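Local coordinates for protein CRISPR system Cmr subunit Cmr6 (PDB 4W8V) that binds RNA as a subunit of the type III-B Cmr ribonucleoprotein complex, where with Cmr1 it caps the helical core built along the mature crRNA in CRISPR antiviral defence, at residues A[82-87]-A[95-100]; A[114-119]-A[219-224]. All blocks are in the same frame, centred on the assembly; numbering follows the deposited sequence.

Contact 1: A[82-87]-A[95-100]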
ATOM      1  N   LYS A  82      -1.556   4.216  16.174  1.00 62.86           N
ATOM      2  CA  LYS A  82      -2.473   3.121  16.418  1.00 63.33           C
ATOM      3  C   LYS A  82      -3.889   3.673  16.542  1.00 63.60           C
ATOM      4  O   LYS A  82      -4.857   3.073  16.073  1.00 65.89           O
ATOM      5  CB  LYS A  82      -2.066   2.350  17.674  1.00 78.10           C
ATOM      6  CG  LYS A  82      -2.934   1.125  17.926  1.00 93.76           C
ATOM      7  CD  LYS A  82      -2.259   0.110  18.841  1.00102.87           C
ATOM      8  CE  LYS A  82      -3.014  -1.225  18.807  1.00111.09           C
ATOM      9  NZ  LYS A  82      -4.472  -1.080  19.104  1.00105.17           N
ATOM     10  N   THR A  83      -3.997   4.844  17.155  1.00 66.85           N
ATOM     11  CA  THR A  83      -5.270   5.526  17.291  1.00 63.00           C
ATOM     12  C   THR A  83      -5.859   5.893  15.935  1.00 64.82           C
ATOM     13  O   THR A  83      -7.029   5.643  15.686  1.00 69.29           O
ATOM     14  CB  THR A  83      -5.130   6.802  18.133  1.00 65.05           C
ATOM     15  OG1 THR A  83      -4.749   6.448  19.461  1.00 71.31           O
ATOM     16  CG2 THR A  83      -6.444   7.561  18.176  1.00 60.34           C
ATOM     17  N   VAL A  84      -5.058   6.500  15.068  1.00 62.87           N
ATOM     18  CA  VAL A  84      -5.545   6.916  13.758  1.00 64.96           C
ATOM     19  C   VAL A  84      -5.937   5.690  12.926  1.00 64.96           C
ATOM     20  O   VAL A  84      -6.971   5.679  12.265  1.00 62.53           O
ATOM     21  CB  VAL A  84      -4.488   7.752  12.989  1.00 69.65           C
ATOM     22  CG1 VAL A  84      -5.002   8.127  11.597  1.00 69.60           C
ATOM     23  CG2 VAL A  84      -4.117   9.010  13.775  1.00 64.13           C
ATOM     24  N   GLN A  85      -5.112   4.650  12.990  1.00 68.11           N
ATOM     25  CA  GLN A  85      -5.327   3.424  12.231  1.00 66.83           C
ATOM     26  C   GLN A  85      -6.630   2.752  12.673  1.00 70.38           C
ATOM     27  O   GLN A  85      -7.515   2.480  11.846  1.00 61.60           O
ATOM     28  CB  GLN A  85      -4.110   2.491  12.405  1.00 65.24           C
ATOM     29  CG  GLN A  85      -4.233   1.078  11.868  1.00 60.79           C
ATOM     30  CD  GLN A  85      -3.315   0.113  12.608  1.00 73.25           C
ATOM     31  OE1 GLN A  85      -3.602  -0.288  13.740  1.00 86.62           O
ATOM     32  NE2 GLN A  85      -2.203  -0.241  11.992  1.00 84.32           N
ATOM     33  N   ASP A  86      -6.772   2.532  13.982  1.00 70.83           N
ATOM     34  CA  ASP A  86      -7.981   1.904  14.529  1.00 62.83           C
ATOM     35  C   ASP A  86      -9.220   2.718  14.216  1.00 62.60           C
ATOM     36  O   ASP A  86     -10.285   2.151  13.974  1.00 69.20           O
ATOM     37  CB  ASP A  86      -7.867   1.710  16.047  1.00 54.45           C
ATOM     38  CG  ASP A  86      -6.933   0.585  16.420  1.00 65.21           C
ATOM     39  OD1 ASP A  86      -6.486  -0.147  15.513  1.00 73.07           O
ATOM     40  OD2 ASP A  86      -6.654   0.412  17.629  1.00 76.77           O
ATOM     41  N   ALA A  87      -9.085   4.043  14.223  1.00 64.32           N
ATOM     42  CA  ALA A  87     -10.210   4.928  13.949  1.00 63.00           C
ATOM     43  C   ALA A  87     -10.691   4.785  12.518  1.00 70.80           C
ATOM     44  O   ALA A  87     -11.874   4.588  12.273  1.00 72.48           O
ATOM     45  CB  ALA A  87      -9.837   6.363  14.221  1.00 74.49           C
ATOM     46  N   GLU A  95     -15.120  11.460  13.963  1.00105.73           N
ATOM     47  CA  GLU A  95     -15.316  11.720  15.384  1.00107.42           C
ATOM     48  C   GLU A  95     -13.998  11.758  16.149  1.00109.01           C
ATOM     49  O   GLU A  95     -13.729  12.704  16.887  1.00120.52           O
ATOM     50  CB  GLU A  95     -16.242  10.656  15.983  1.00118.94           C
ATOM     51  N   ILE A  96     -13.177  10.730  15.963  1.00 96.49           N
ATOM     52  CA  ILE A  96     -11.955  10.572  16.747  1.00 95.64           C
ATOM     53  C   ILE A  96     -10.871  11.584  16.378  1.00 90.91           C
ATOM     54  O   ILE A  96     -10.106  12.024  17.240  1.00 92.86           O
ATOM     55  CB  ILE A  96     -11.384   9.140  16.602  1.00102.69           C
ATOM     56  CG1 ILE A  96     -12.489   8.107  16.845  1.00107.63           C
ATOM     57  CG2 ILE A  96     -10.225   8.916  17.564  1.00103.13           C
ATOM     58  CD1 ILE A  96     -11.996   6.687  17.012  1.00106.45           C
ATOM     59  N   LEU A  97     -10.802  11.965  15.109  1.00 91.14           N
ATOM     60  CA  LEU A  97      -9.764  12.899  14.674  1.00 95.54           C
ATOM     61  C   LEU A  97     -10.290  14.321  14.497  1.00100.70           C
ATOM     62  O   LEU A  97      -9.736  15.104  13.720  1.00 92.92           O
ATOM     63  CB  LEU A  97      -9.137  12.424  13.368  1.00 90.59           C
ATOM     64  CG  LEU A  97      -8.671  10.974  13.346  1.00 88.87           C
ATOM     65  CD1 LEU A  97      -7.937  10.716  12.056  1.00 88.06           C
ATOM     66  CD2 LEU A  97      -7.787  10.660  14.546  1.00 87.56           C
ATOM     67  N   SER A  98     -11.356  14.644  15.223  1.00107.63           N
ATOM     68  CA  SER A  98     -12.002  15.948  15.120  1.00112.74           C
ATOM     69  C   SER A  98     -11.022  17.089  15.364  1.00112.73           C
ATOM     70  O   SER A  98     -11.007  18.076  14.626  1.00111.89           O
ATOM     71  CB  SER A  98     -13.169  16.037  16.109  1.00111.33           C
ATOM     72  OG  SER A  98     -12.741  15.753  17.432  1.00108.69           O
ATOM     73  N   ASN A  99     -10.190  16.930  16.388  1.00114.62           N
ATOM     74  CA  ASN A  99      -9.298  17.993  16.838  1.00112.51           C
ATOM     75  C   ASN A  99      -7.915  17.935  16.191  1.00101.99           C
ATOM     76  O   ASN A  99      -6.941  18.460  16.727  1.00 97.90           O
ATOM     77  CB  ASN A  99      -9.165  17.938  18.360  1.00115.98           C
ATOM     78  CG  ASN A  99     -10.506  17.786  19.055  1.00120.74           C
ATOM     79  OD1 ASN A  99     -11.540  18.223  18.543  1.00123.28           O
ATOM     80  ND2 ASN A  99     -10.496  17.158  20.226  1.00118.01           N
ATOM     81  N   ALA A 100      -7.832  17.301  15.028  1.00 96.15           N
ATOM     82  CA  ALA A 100      -6.569  17.210  14.320  1.00 93.33           C
ATOM     83  C   ALA A 100      -6.192  18.557  13.718  1.00100.99           C
ATOM     84  O   ALA A 100      -7.014  19.220  13.086  1.00105.27           O
ATOM     85  CB  ALA A 100      -6.641  16.144  13.245  1.00 82.99           C
TER
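I96 and L97 pack against T83, V84 and A87 at the corner between helix 77-90 and the short helix 93-96, in the C-terminal portion of Cmr6 present here, a member of the RAMP superfamily. After this corner the chain turns partly back and moves away from helix 77-90. No hydrogen bond crosses the contact, so its 203 Å² of buried surface rests on aliphatic groups, including the methyl of T83.

I96 can be followed outward from its backbone. Its CB already lies close to the methyl of A87. At CB the chain divides. The CG2 branch, anti to the backbone N, reaches T83 and meets its CG2 methyl to methyl at 4.1 Å; T83 OG1 is turned to the other side and is hydrogen-bonded to K79 O, one turn earlier, which leaves the methyl for the apolar contact. The CG1 branch takes the other direction (chi1 -50°) and extends through chi2 -168°, which carries CD1 over A87, 3.5 Å from A87 CB. A87 CA and I96 CA are 6.5 Å apart, a spacing that the small alanine side chain accommodates.

L97 directs its two methyls at V84, the side chains crossing at about a right angle. Both prongs are used: L97 CD1 lies 3.9 Å from V84 CG1, and L97 CD2 lies 4.1 Å from V84 CG2. V84 also touches Y64 and L67 of helix 52-68, while L97 reaches I126 of helix 122-133, so the pair links this corner to both helices. Beyond it a type I turn spans L97 to A100, where A100 N donates to L97 O at 3.2 Å.

Contact 2: A[114-119]-A[219-224]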
ATOM      1  N   LEU A 114       0.470  16.573   2.207  1.00 74.22           N
ATOM      2  CA  LEU A 114      -0.220  17.852   2.158  1.00 74.31           C
ATOM      3  C   LEU A 114      -0.160  18.481   0.772  1.00 72.05           C
ATOM      4  O   LEU A 114      -1.031  19.266   0.410  1.00 77.98           O
ATOM      5  CB  LEU A 114       0.381  18.799   3.201  1.00 68.79           C
ATOM      6  CG  LEU A 114       0.035  18.362   4.618  1.00 67.34           C
ATOM      7  CD1 LEU A 114       0.911  19.071   5.647  1.00 72.97           C
ATOM      8  CD2 LEU A 114      -1.443  18.619   4.872  1.00 61.74           C
ATOM      9  N   ARG A 115       0.863  18.132  -0.002  1.00 70.37           N
ATOM     10  CA  ARG A 115       0.960  18.622  -1.374  1.00 80.84           C
ATOM     11  C   ARG A 115      -0.159  18.032  -2.233  1.00 81.18           C
ATOM     12  O   ARG A 115      -0.707  18.722  -3.091  1.00 80.49           O
ATOM     13  CB  ARG A 115       2.328  18.303  -1.978  1.00 92.54           C
ATOM     14  CG  ARG A 115       3.478  19.076  -1.348  1.00105.12           C
ATOM     15  CD  ARG A 115       4.784  18.860  -2.101  1.00119.80           C
ATOM     16  NE  ARG A 115       5.774  18.109  -1.326  1.00120.61           N
ATOM     17  CZ  ARG A 115       6.718  18.663  -0.569  1.00112.34           C
ATOM     18  NH1 ARG A 115       6.810  19.983  -0.470  1.00109.28           N
ATOM     19  NH2 ARG A 115       7.574  17.897   0.092  1.00113.14           N
ATOM     20  N   ILE A 116      -0.506  16.767  -1.987  1.00 78.11           N
ATOM     21  CA  ILE A 116      -1.583  16.116  -2.731  1.00 75.66           C
ATOM     22  C   ILE A 116      -2.916  16.804  -2.468  1.00 80.79           C
ATOM     23  O   ILE A 116      -3.697  17.047  -3.395  1.00 88.71           O
ATOM     24  CB  ILE A 116      -1.762  14.617  -2.370  1.00 79.29           C
ATOM     25  CG1 ILE A 116      -0.436  13.843  -2.364  1.00 78.81           C
ATOM     26  CG2 ILE A 116      -2.775  13.966  -3.292  1.00 71.56           C
ATOM     27  CD1 ILE A 116       0.356  13.958  -3.604  1.00 86.62           C
ATOM     28  N   PHE A 117      -3.175  17.122  -1.205  1.00 74.90           N
ATOM     29  CA  PHE A 117      -4.492  17.607  -0.819  1.00 88.42           C
ATOM     30  C   PHE A 117      -4.619  19.124  -0.785  1.00106.53           C
ATOM     31  O   PHE A 117      -5.505  19.649  -0.116  1.00114.16           O
ATOM     32  CB  PHE A 117      -4.872  17.016   0.531  1.00 84.01           C
ATOM     33  CG  PHE A 117      -5.174  15.558   0.457  1.00 89.29           C
ATOM     34  CD1 PHE A 117      -6.393  15.121  -0.034  1.00 94.95           C
ATOM     35  CD2 PHE A 117      -4.232  14.618   0.826  1.00 81.59           C
ATOM     36  CE1 PHE A 117      -6.674  13.775  -0.130  1.00 85.36           C
ATOM     37  CE2 PHE A 117      -4.507  13.272   0.727  1.00 76.99           C
ATOM     38  CZ  PHE A 117      -5.729  12.849   0.247  1.00 80.21           C
ATOM     39  N   GLY A 118      -3.742  19.803  -1.523  1.00107.94           N
ATOM     40  CA  GLY A 118      -3.776  21.246  -1.692  1.00109.52           C
ATOM     41  C   GLY A 118      -4.236  22.082  -0.510  1.00115.63           C
ATOM     42  O   GLY A 118      -3.848  21.842   0.636  1.00110.07           O
ATOM     43  N   GLU A 119      -5.090  23.060  -0.801  1.00124.14           N
ATOM     44  CA  GLU A 119      -5.532  24.029   0.192  1.00134.51           C
ATOM     45  C   GLU A 119      -6.780  23.568   0.934  1.00132.33           C
ATOM     46  O   GLU A 119      -7.620  24.385   1.305  1.00143.09           O
ATOM     47  N   PHE A 219      -4.300   8.042  -6.558  1.00 66.55           N
ATOM     48  CA  PHE A 219      -3.184   7.580  -7.363  1.00 59.99           C
ATOM     49  C   PHE A 219      -1.869   8.162  -6.854  1.00 63.83           C
ATOM     50  O   PHE A 219      -0.832   7.503  -6.870  1.00 66.50           O
ATOM     51  CB  PHE A 219      -3.404   7.956  -8.833  1.00 54.42           C
ATOM     52  CG  PHE A 219      -2.366   7.393  -9.756  1.00 60.09           C
ATOM     53  CD1 PHE A 219      -2.370   6.044 -10.088  1.00 57.33           C
ATOM     54  CD2 PHE A 219      -1.373   8.200 -10.274  1.00 65.47           C
ATOM     55  CE1 PHE A 219      -1.404   5.516 -10.922  1.00 52.50           C
ATOM     56  CE2 PHE A 219      -0.406   7.683 -11.125  1.00 65.01           C
ATOM     57  CZ  PHE A 219      -0.423   6.338 -11.448  1.00 66.66           C
ATOM     58  N   SER A 220      -1.929   9.402  -6.393  1.00 68.26           N
ATOM     59  CA  SER A 220      -0.743  10.104  -5.933  1.00 71.76           C
ATOM     60  C   SER A 220      -0.269   9.517  -4.609  1.00 65.07           C
ATOM     61  O   SER A 220       0.923   9.400  -4.356  1.00 63.72           O
ATOM     62  CB  SER A 220      -1.037  11.597  -5.794  1.00 72.48           C
ATOM     63  OG  SER A 220      -1.029  12.223  -7.060  1.00 75.45           O
ATOM     64  N   LEU A 221      -1.221   9.126  -3.777  1.00 61.15           N
ATOM     65  CA  LEU A 221      -0.890   8.451  -2.546  1.00 65.72           C
ATOM     66  C   LEU A 221      -0.267   7.088  -2.847  1.00 59.27           C
ATOM     67  O   LEU A 221       0.692   6.687  -2.205  1.00 55.95           O
ATOM     68  CB  LEU A 221      -2.134   8.318  -1.662  1.00 73.84           C
ATOM     69  CG  LEU A 221      -2.597   9.625  -1.010  1.00 72.45           C
ATOM     70  CD1 LEU A 221      -3.863   9.401  -0.217  1.00 66.90           C
ATOM     71  CD2 LEU A 221      -1.490  10.208  -0.125  1.00 69.25           C
ATOM     72  N   VAL A 222      -0.788   6.393  -3.850  1.00 58.50           N
ATOM     73  CA  VAL A 222      -0.290   5.062  -4.189  1.00 53.48           C
ATOM     74  C   VAL A 222       1.154   5.135  -4.685  1.00 65.75           C
ATOM     75  O   VAL A 222       2.006   4.322  -4.294  1.00 62.33           O
ATOM     76  CB  VAL A 222      -1.200   4.409  -5.246  1.00 56.55           C
ATOM     77  CG1 VAL A 222      -0.500   3.254  -5.959  1.00 53.48           C
ATOM     78  CG2 VAL A 222      -2.500   3.958  -4.604  1.00 54.38           C
ATOM     79  N   LYS A 223       1.415   6.128  -5.538  1.00 65.63           N
ATOM     80  CA  LYS A 223       2.756   6.464  -5.981  1.00 60.30           C
ATOM     81  C   LYS A 223       3.676   6.641  -4.794  1.00 63.21           C
ATOM     82  O   LYS A 223       4.750   6.041  -4.716  1.00 54.97           O
ATOM     83  CB  LYS A 223       2.753   7.768  -6.797  1.00 72.30           C
ATOM     84  CG  LYS A 223       2.848   7.615  -8.304  1.00 89.58           C
ATOM     85  CD  LYS A 223       2.817   8.979  -9.013  1.00 93.18           C
ATOM     86  CE  LYS A 223       4.176   9.673  -8.960  1.00 90.92           C
ATOM     87  NZ  LYS A 223       5.190   8.981  -9.807  1.00 91.61           N
ATOM     88  N   LEU A 224       3.260   7.532  -3.904  1.00 57.50           N
ATOM     89  CA  LEU A 224       4.020   7.865  -2.718  1.00 68.28           C
ATOM     90  C   LEU A 224       4.323   6.604  -1.916  1.00 57.46           C
ATOM     91  O   LEU A 224       5.452   6.366  -1.496  1.00 64.43           O
ATOM     92  CB  LEU A 224       3.235   8.882  -1.884  1.00 69.79           C
ATOM     93  CG  LEU A 224       3.850   9.543  -0.659  1.00 74.60           C
ATOM     94  CD1 LEU A 224       5.248  10.063  -0.959  1.00 76.25           C
ATOM     95  CD2 LEU A 224       2.927  10.667  -0.231  1.00 72.35           C
TER
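I116, the last residue of helix 108-116, and F117 just beyond it meet S220 and L221, a contact between a helix end and helix 212-228 within the RAMP-superfamily region of Cmr6. The backbones come nearest at I116 and S220, whose CA atoms are 6.9 Å apart, and 185 Å² is buried without any hydrogen bond across the contact.

Along 114-119, I116 comes first and sets CD1 and CG2 side by side against S220 CB. Its CD1 approaches S220 CB to 3.5 Å and its CG2 branch touches the same carbon at 3.9 Å, so the serine meets the isoleucine chiefly through its methylene. CG1 lies anti to the carbonyl carbon (chi1 -48°), and chi2 of -54° turns CD1 toward that methylene. S220 OG, by contrast, makes a weak hydrogen bond to E216 O in its own helix. A looser approach joins I116 CG1 to L221 CD2 at 4.4 Å.

F117 follows, its backbone no longer helical. Its ring also packs on I125, E128 and L129 of helix 122-133 and meets the ring of F113 with the planes at about 50°. L221 touches L129 too, and T59 of helix 52-68, which places the pair among four helices. The leucine comes to the edge of the F117 ring, not over its face: L221 CD1 lies near the ring plane, 3.9 Å from F117 CZ and 4.0 Å from F117 CE2.

From the N terminus, the chain passes through helix 52-68 before contact 1 joins 82-87 to 95-100, closing a short loop with seven residues between the segments. The chain then enters helix 108-116, where contact 2 opens; it closes only at 219-224, after 99 intervening residues that include helix 122-133 and strands of both sheets. The two closures are therefore in series, neither nested nor crossed. The centres of contact 1 and contact 2 are about 20 Å apart, and the two do not touch. Helices 52-68 and 122-133 border both: contact 1 ties a local corner to them, whereas contact 2 brings in helix 212-228, whose F219 and V222 pack on strand 202-209.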